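Local coordinates for transketolase (Campylobacter jejuni, PDB 3L84), which belongs to the thiamine diphosphate-dependent transketolase family and pairs two thiamine diphosphate-binding-type domains with a transketolase C-terminal domain, at residues A[460-463]-A[464-467]; A[563-566]-A[567-570]; A[588-591]-A[592-595]. All coordinates share one frame; numbering follows the deposited sequence.

Interaction 1: A[460-463]-A[464-467]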
loop_
_atom_site.group_PDB
_atom_site.type_symbol
_atom_site.label_atom_id
_atom_site.label_comp_id
_atom_site.label_asym_id
_atom_site.label_seq_id
_atom_site.Cartn_x
_atom_site.Cartn_y
_atom_site.Cartn_z
ATOM N N SER A 460 -1.244 -13.201 -6.978
ATOM C CA SER A 460 0.170 -13.569 -6.837
ATOM C C SER A 460 0.760 -13.008 -5.545
ATOM O O SER A 460 1.507 -13.676 -4.849
ATOM C CB SER A 460 1.015 -13.099 -8.001
ATOM O OG SER A 460 0.707 -13.763 -9.203
ATOM N N THR A 461 0.471 -11.745 -5.240
ATOM C CA THR A 461 0.941 -11.112 -4.017
ATOM C C THR A 461 0.507 -11.867 -2.779
ATOM O O THR A 461 1.345 -12.188 -1.933
ATOM C CB THR A 461 0.456 -9.687 -3.904
ATOM O OG1 THR A 461 0.983 -8.928 -5.003
ATOM C CG2 THR A 461 0.828 -9.026 -2.583
ATOM N N PHE A 462 -0.786 -12.153 -2.664
ATOM C CA PHE A 462 -1.279 -12.818 -1.476
ATOM C C PHE A 462 -0.802 -14.263 -1.370
ATOM O O PHE A 462 -0.499 -14.720 -0.266
ATOM C CB PHE A 462 -2.805 -12.648 -1.330
ATOM C CG PHE A 462 -3.141 -11.388 -0.662
ATOM C CD1 PHE A 462 -3.100 -10.202 -1.316
ATOM C CD2 PHE A 462 -3.487 -11.421 0.690
ATOM C CE1 PHE A 462 -3.331 -8.976 -0.585
ATOM C CE2 PHE A 462 -3.750 -10.265 1.369
ATOM C CZ PHE A 462 -3.625 -9.060 0.756
ATOM N N ARG A 463 -0.674 -14.967 -2.477
ATOM C CA ARG A 463 -0.128 -16.306 -2.438
ATOM C C ARG A 463 1.330 -16.287 -2.061
ATOM O O ARG A 463 1.764 -17.167 -1.288
ATOM C CB ARG A 463 -0.326 -17.012 -3.761
ATOM C CG ARG A 463 -1.783 -17.338 -4.015
ATOM C CD ARG A 463 -1.959 -17.891 -5.396
ATOM N NE ARG A 463 -3.328 -18.358 -5.625
ATOM C CZ ARG A 463 -3.821 -18.606 -6.816
ATOM N NH1 ARG A 463 -3.125 -18.317 -7.904
ATOM N NH2 ARG A 463 -5.079 -19.051 -6.914
ATOM N N ALA A 464 2.109 -15.299 -2.492
ATOM C CA ALA A 464 3.529 -15.240 -2.176
ATOM C C ALA A 464 3.787 -14.835 -0.727
ATOM O O ALA A 464 4.828 -15.180 -0.171
ATOM C CB ALA A 464 4.241 -14.273 -3.095
HETATM N N MSE A 465 2.911 -14.051 -0.110
HETATM C CA MSE A 465 3.061 -13.648 1.274
HETATM C C MSE A 465 2.978 -14.861 2.207
HETATM O O MSE A 465 1.961 -15.574 2.229
HETATM C CB MSE A 465 1.980 -12.633 1.629
HETATM C CG MSE A 465 2.074 -12.165 3.091
HETATM SE SE MSE A 465 0.895 -10.689 3.556
HETATM C CE MSE A 465 -0.650 -11.049 2.399
ATOM N N PRO A 466 4.010 -15.083 3.018
ATOM C CA PRO A 466 3.919 -16.176 3.981
ATOM C C PRO A 466 2.790 -16.033 4.988
ATOM O O PRO A 466 2.331 -14.919 5.263
ATOM C CB PRO A 466 5.294 -16.135 4.675
ATOM C CG PRO A 466 6.197 -15.512 3.661
ATOM C CD PRO A 466 5.350 -14.472 3.007
ATOM N N ASN A 467 2.428 -17.153 5.615
ATOM C CA ASN A 467 1.482 -17.170 6.727
ATOM C C ASN A 467 0.119 -16.554 6.384
ATOM O O ASN A 467 -0.469 -15.869 7.195
ATOM C CB ASN A 467 2.029 -16.464 7.990
ATOM C CG ASN A 467 3.186 -17.151 8.620
ATOM O OD1 ASN A 467 3.477 -18.329 8.321
ATOM N ND2 ASN A 467 3.822 -16.472 9.562
HETATM O O HOH W 1 0.119 -16.802 1.037
#

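Interaction 2: A[563-566]-A[567-570]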
loop_
_atom_site.group_PDB
_atom_site.type_symbol
_atom_site.label_atom_id
_atom_site.label_comp_id
_atom_site.label_asym_id
_atom_site.label_seq_id
_atom_site.Cartn_x
_atom_site.Cartn_y
_atom_site.Cartn_z
ATOM N N GLU A 563 -2.101 -22.332 -1.333
ATOM C CA GLU A 563 -1.211 -22.591 -0.198
ATOM C C GLU A 563 -1.497 -23.937 0.456
ATOM O O GLU A 563 -0.578 -24.649 0.856
ATOM C CB GLU A 563 -1.315 -21.481 0.836
ATOM C CG GLU A 563 -0.903 -20.139 0.290
ATOM C CD GLU A 563 -2.038 -19.245 -0.231
ATOM O OE1 GLU A 563 -3.132 -19.749 -0.596
ATOM O OE2 GLU A 563 -1.860 -18.008 -0.163
ATOM N N LEU A 564 -2.771 -24.309 0.567
ATOM C CA LEU A 564 -3.093 -25.612 1.112
ATOM C C LEU A 564 -2.689 -26.712 0.171
ATOM O O LEU A 564 -2.231 -27.764 0.618
ATOM C CB LEU A 564 -4.587 -25.753 1.456
ATOM C CG LEU A 564 -5.077 -24.944 2.628
ATOM C CD1 LEU A 564 -6.607 -25.088 2.756
ATOM C CD2 LEU A 564 -4.367 -25.329 3.896
ATOM N N PHE A 565 -2.826 -26.501 -1.129
ATOM C CA PHE A 565 -2.418 -27.516 -2.095
ATOM C C PHE A 565 -0.920 -27.812 -1.995
ATOM O O PHE A 565 -0.474 -28.965 -2.128
ATOM C CB PHE A 565 -2.848 -27.134 -3.527
ATOM C CG PHE A 565 -2.704 -28.221 -4.528
ATOM C CD1 PHE A 565 -2.983 -29.549 -4.223
ATOM C CD2 PHE A 565 -2.372 -27.895 -5.834
ATOM C CE1 PHE A 565 -2.860 -30.529 -5.181
ATOM C CE2 PHE A 565 -2.279 -28.880 -6.800
ATOM C CZ PHE A 565 -2.512 -30.200 -6.486
ATOM N N GLU A 566 -0.127 -26.770 -1.771
ATOM C CA GLU A 566 1.322 -26.893 -1.603
ATOM C C GLU A 566 1.694 -27.820 -0.441
ATOM O O GLU A 566 2.809 -28.341 -0.420
ATOM C CB GLU A 566 1.983 -25.529 -1.380
ATOM C CG GLU A 566 1.936 -24.597 -2.551
ATOM C CD GLU A 566 2.652 -23.298 -2.273
ATOM O OE1 GLU A 566 2.074 -22.390 -1.606
ATOM O OE2 GLU A 566 3.813 -23.153 -2.712
ATOM N N LYS A 567 0.809 -27.975 0.552
ATOM C CA LYS A 567 1.084 -28.807 1.734
ATOM C C LYS A 567 0.722 -30.274 1.530
ATOM O O LYS A 567 1.012 -31.095 2.406
ATOM C CB LYS A 567 0.308 -28.321 2.949
ATOM C CG LYS A 567 0.592 -26.913 3.345
ATOM C CD LYS A 567 -0.146 -26.468 4.619
ATOM C CE LYS A 567 0.377 -27.170 5.890
ATOM N NZ LYS A 567 1.879 -27.089 6.119
ATOM N N GLN A 568 0.094 -30.638 0.417
ATOM C CA GLN A 568 -0.390 -32.010 0.247
ATOM C C GLN A 568 0.740 -32.949 -0.102
ATOM O O GLN A 568 1.777 -32.507 -0.612
ATOM C CB GLN A 568 -1.474 -32.055 -0.833
ATOM C CG GLN A 568 -2.670 -31.150 -0.558
ATOM C CD GLN A 568 -3.206 -31.304 0.825
ATOM O OE1 GLN A 568 -3.209 -30.331 1.623
ATOM N NE2 GLN A 568 -3.648 -32.503 1.143
ATOM N N ASP A 569 0.561 -34.236 0.158
ATOM C CA ASP A 569 1.654 -35.143 -0.161
ATOM C C ASP A 569 1.693 -35.480 -1.638
ATOM O O ASP A 569 0.773 -35.167 -2.395
ATOM C CB ASP A 569 1.701 -36.372 0.734
ATOM C CG ASP A 569 0.507 -37.257 0.616
ATOM O OD1 ASP A 569 -0.136 -37.306 -0.455
ATOM O OD2 ASP A 569 0.255 -37.990 1.618
ATOM N N LYS A 570 2.811 -36.054 -2.064
ATOM C CA LYS A 570 3.039 -36.307 -3.480
ATOM C C LYS A 570 1.999 -37.247 -4.074
ATOM O O LYS A 570 1.527 -37.039 -5.193
ATOM C CB LYS A 570 4.445 -36.877 -3.703
HETATM O O HOH W 2 3.789 -30.935 0.251
#

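Interaction 3: A[588-591]-A[592-595]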
loop_
_atom_site.group_PDB
_atom_site.type_symbol
_atom_site.label_atom_id
_atom_site.label_comp_id
_atom_site.label_asym_id
_atom_site.label_seq_id
_atom_site.Cartn_x
_atom_site.Cartn_y
_atom_site.Cartn_z
ATOM N N HIS A 588 -2.765 -12.790 -13.550
ATOM C CA HIS A 588 -1.396 -13.054 -14.051
ATOM C C HIS A 588 -0.749 -13.791 -12.936
ATOM O O HIS A 588 -0.197 -13.162 -12.011
ATOM C CB HIS A 588 -0.656 -11.758 -14.292
ATOM C CG HIS A 588 0.659 -11.946 -14.943
ATOM N ND1 HIS A 588 1.664 -11.036 -14.783
ATOM C CD2 HIS A 588 1.112 -12.873 -15.828
ATOM C CE1 HIS A 588 2.708 -11.420 -15.496
ATOM N NE2 HIS A 588 2.415 -12.538 -16.124
ATOM N N SER A 589 -0.887 -15.105 -12.992
ATOM C CA SER A 589 -0.523 -16.013 -11.889
ATOM C C SER A 589 0.495 -17.102 -12.365
ATOM O O SER A 589 0.243 -18.304 -12.515
ATOM C CB SER A 589 -1.755 -16.528 -11.124
ATOM O OG SER A 589 -2.808 -16.887 -12.009
ATOM N N ASN A 590 1.729 -16.642 -12.557
ATOM C CA ASN A 590 2.809 -17.493 -12.942
ATOM C C ASN A 590 3.163 -18.514 -11.873
ATOM O O ASN A 590 3.776 -19.522 -12.174
ATOM C CB ASN A 590 4.076 -16.697 -13.297
ATOM C CG ASN A 590 4.046 -16.080 -14.694
ATOM O OD1 ASN A 590 4.661 -15.021 -14.927
ATOM N ND2 ASN A 590 3.420 -16.741 -15.625
ATOM N N GLU A 591 2.769 -18.294 -10.622
ATOM C CA GLU A 591 2.955 -19.313 -9.604
ATOM C C GLU A 591 2.274 -20.627 -9.951
ATOM O O GLU A 591 2.652 -21.678 -9.425
ATOM C CB GLU A 591 2.509 -18.801 -8.225
ATOM C CG GLU A 591 1.011 -18.514 -8.066
ATOM C CD GLU A 591 0.552 -17.135 -8.492
ATOM O OE1 GLU A 591 1.315 -16.363 -9.102
ATOM O OE2 GLU A 591 -0.628 -16.824 -8.227
ATOM N N LEU A 592 1.253 -20.588 -10.812
ATOM C CA LEU A 592 0.604 -21.815 -11.244
ATOM C C LEU A 592 1.531 -22.773 -11.957
ATOM O O LEU A 592 1.235 -23.967 -11.971
ATOM C CB LEU A 592 -0.589 -21.498 -12.123
ATOM C CG LEU A 592 -1.821 -20.855 -11.485
ATOM C CD1 LEU A 592 -2.961 -20.761 -12.508
ATOM C CD2 LEU A 592 -2.293 -21.615 -10.321
ATOM N N TYR A 593 2.651 -22.300 -12.487
ATOM C CA TYR A 593 3.617 -23.228 -13.080
ATOM C C TYR A 593 4.244 -24.180 -12.075
ATOM O O TYR A 593 4.844 -25.157 -12.482
ATOM C CB TYR A 593 4.705 -22.442 -13.813
ATOM C CG TYR A 593 4.309 -21.834 -15.153
ATOM C CD1 TYR A 593 4.126 -22.659 -16.277
ATOM C CD2 TYR A 593 4.086 -20.502 -15.295
ATOM C CE1 TYR A 593 3.784 -22.118 -17.517
ATOM C CE2 TYR A 593 3.739 -19.960 -16.540
ATOM C CZ TYR A 593 3.613 -20.779 -17.639
ATOM O OH TYR A 593 3.261 -20.219 -18.849
ATOM N N LYS A 594 4.093 -23.968 -10.760
ATOM C CA LYS A 594 4.492 -24.963 -9.777
ATOM C C LYS A 594 3.758 -26.281 -10.039
ATOM O O LYS A 594 4.336 -27.357 -9.840
ATOM C CB LYS A 594 4.252 -24.447 -8.371
ATOM C CG LYS A 594 4.685 -25.389 -7.313
ATOM C CD LYS A 594 4.696 -24.768 -5.932
ATOM C CE LYS A 594 5.120 -25.807 -4.887
ATOM N NZ LYS A 594 5.450 -25.182 -3.565
ATOM N N PHE A 595 2.510 -26.213 -10.486
ATOM C CA PHE A 595 1.662 -27.388 -10.658
ATOM C C PHE A 595 1.270 -27.664 -12.083
ATOM O O PHE A 595 0.847 -28.786 -12.371
ATOM C CB PHE A 595 0.389 -27.252 -9.810
ATOM C CG PHE A 595 0.655 -27.099 -8.369
ATOM C CD1 PHE A 595 1.214 -28.145 -7.674
ATOM C CD2 PHE A 595 0.324 -25.936 -7.698
ATOM C CE1 PHE A 595 1.490 -28.027 -6.325
ATOM C CE2 PHE A 595 0.594 -25.825 -6.326
ATOM C CZ PHE A 595 1.178 -26.884 -5.677
#

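Interaction 1: A[460-463]-A[464-467]
M465 lays its side chain against F462 three residues back, where helix 458-464 gives out and the chain turns toward strand 469-471. The residue is selenomethionine in this crystal, so the sulfur position is held by SE. Its CB starts beside the last turn of the helix, 3.6 Å from T461 O. From there CG is anti to the backbone N (chi1 180°), which with an extended chi2 runs the chain out alongside F462, both side chains pointing the same way. The bend comes at chi3 (33°), which swings CE inward over one face of the phenyl ring. This terminal methyl does the touching: it sits 3.3 Å from F462 CD2 and 3.4 Å from F462 CE2, above that side of the ring and not above its middle, an apolar packing consistent with a CH-pi contact.

The backbone beneath is still helical in its bonding. A464 N donates to S460 O at 2.9 Å, and M465 N donates to T461 O at 3.0 Å, although M465 itself has already left helical angles. A464, a small residue well suited to close quarters, brings its CB to 3.3 Å from S460 O and packs on E457 of the second subunit, whose H588 also bonds to A464 O. F462 is further enclosed by F439 and F468, both edge-to-face, while M465 rests on K422 and R426 of helix 418-431. R463 sends an extended chain off in a different direction, to a salt bridge with E585.

Chemically the contact combines two elements at a buried helix end: a long flexible selenoether chain packs its methyl on an aromatic ring, and main-chain bonds satisfy the buried amides of A464 and M465.

Interaction 2: A[563-566]-A[567-570]
K567 turns back on L564 with its backbone: K567 N donates to L564 O at 3.0 Å, a bond between residues three apart. The lysine side chain begins by following the same turn, with CG 3.6 Å from E563 O and CD 4.4 Å from L564 CD2. Beyond CD, bends at chi3 and chi4 lead its amino end away from the helix, as suits a charged residue at the surface.

Q568 repeats the pattern one step on. Its N reaches F565 O at 3.1 Å with a straighter N-H...O angle of 166°. With CG set beside the backbone N (chi1 -58°), Q568 CG meets the ring of F565 at its edge, 4.0 Å from CD1. The bend at chi2 then turns the amide so that its plane stays within 10° of the ring plane, although the two side chains cross at about a right angle. A water ties the turn together from its polar flank, donating to E566 O at 2.9 Å and to Q568 O at 2.7 Å.

D569 then takes the N-cap of the next helix, its OD1 accepting from Y572 N, a role for which a short carboxylate is well suited. K570, modelled only to CB, starts that helix.

The turn thus joins helix 562-566 to helix 570-576. F565 faces inward onto Y572 and L576 and meets the F595 ring, E566 forms a salt bridge with K594, and E563 and L564 lie against strand 469-471.

Interaction 3: A[588-591]-A[592-595]
S589 O, N590 O and E591 O accept in turn from L592 N, Y593 N and K594 N, each at 3.0 Å, a run of three-residue steps that makes residues 590-594 a 3-10 turn, with every donor standing some 50° out of its carbonyl plane.

This tight winding sets successive side chains on different flanks. L592 folds over the turn's opening: CB lies 3.3 Å from S589 O, and CD1 comes within 3.9 Å of S589 OG, a hydroxyl already engaged by E585. A branched aliphatic side chain suits the place: CB and CG lie against S589 O, so the leucine probably shields the first bond of the turn. On another flank N590 and Y593 run side by side. The tyrosine ring presents an edge, its CD2 3.3 Å from N590 O, and the asparagine amide lies at that edge too, its plane 37° from the ring's, an alongside packing and no flat stack.

E591 is buried and has to bend. Its CG stands between the backbone N and the carbonyl carbon (chi1 66°), 3.4 Å from L592 N, and the turn at chi2 brings the carboxylate back toward helix 458-464. There OE1 bonds to S460 OG and OE2 pairs with R463, so both oxygens are satisfied and the acid is probably kept ionised. K594 has its CB 3.4 Å from E591 O, and its CG rests over the middle of one face of F595.

The 3-10 segment lies in the connection between the parallel neighbouring strands 580-584 and 598-600. L592 and Y593 pack on V599, F595 meets F562 of helix 562-566 edge-to-face, and K594 and Y593 meet Y593 and K594 of the second subunit.

The three contacts come in series along the chain, yet gather on the same side of its centre, their own centres 13 to 15 Å apart. Interaction 1 lies in the pyrimidine-binding range, while interactions 2 and 3 share the C-terminal domain range, on successive connections flanking its mixed sheet. Each pair touches: E563 of helix 562-566 and E591 of the 3-10 segment both approach the end of helix 458-464, and interactions 2 and 3 join through charge and aromatic rings. Together they join the pyrimidine-binding and C-terminal family regions. Interactions 1 and 3 border the second subunit extensively and interaction 2 through E566 alone, so this junction also meets the dimer interface.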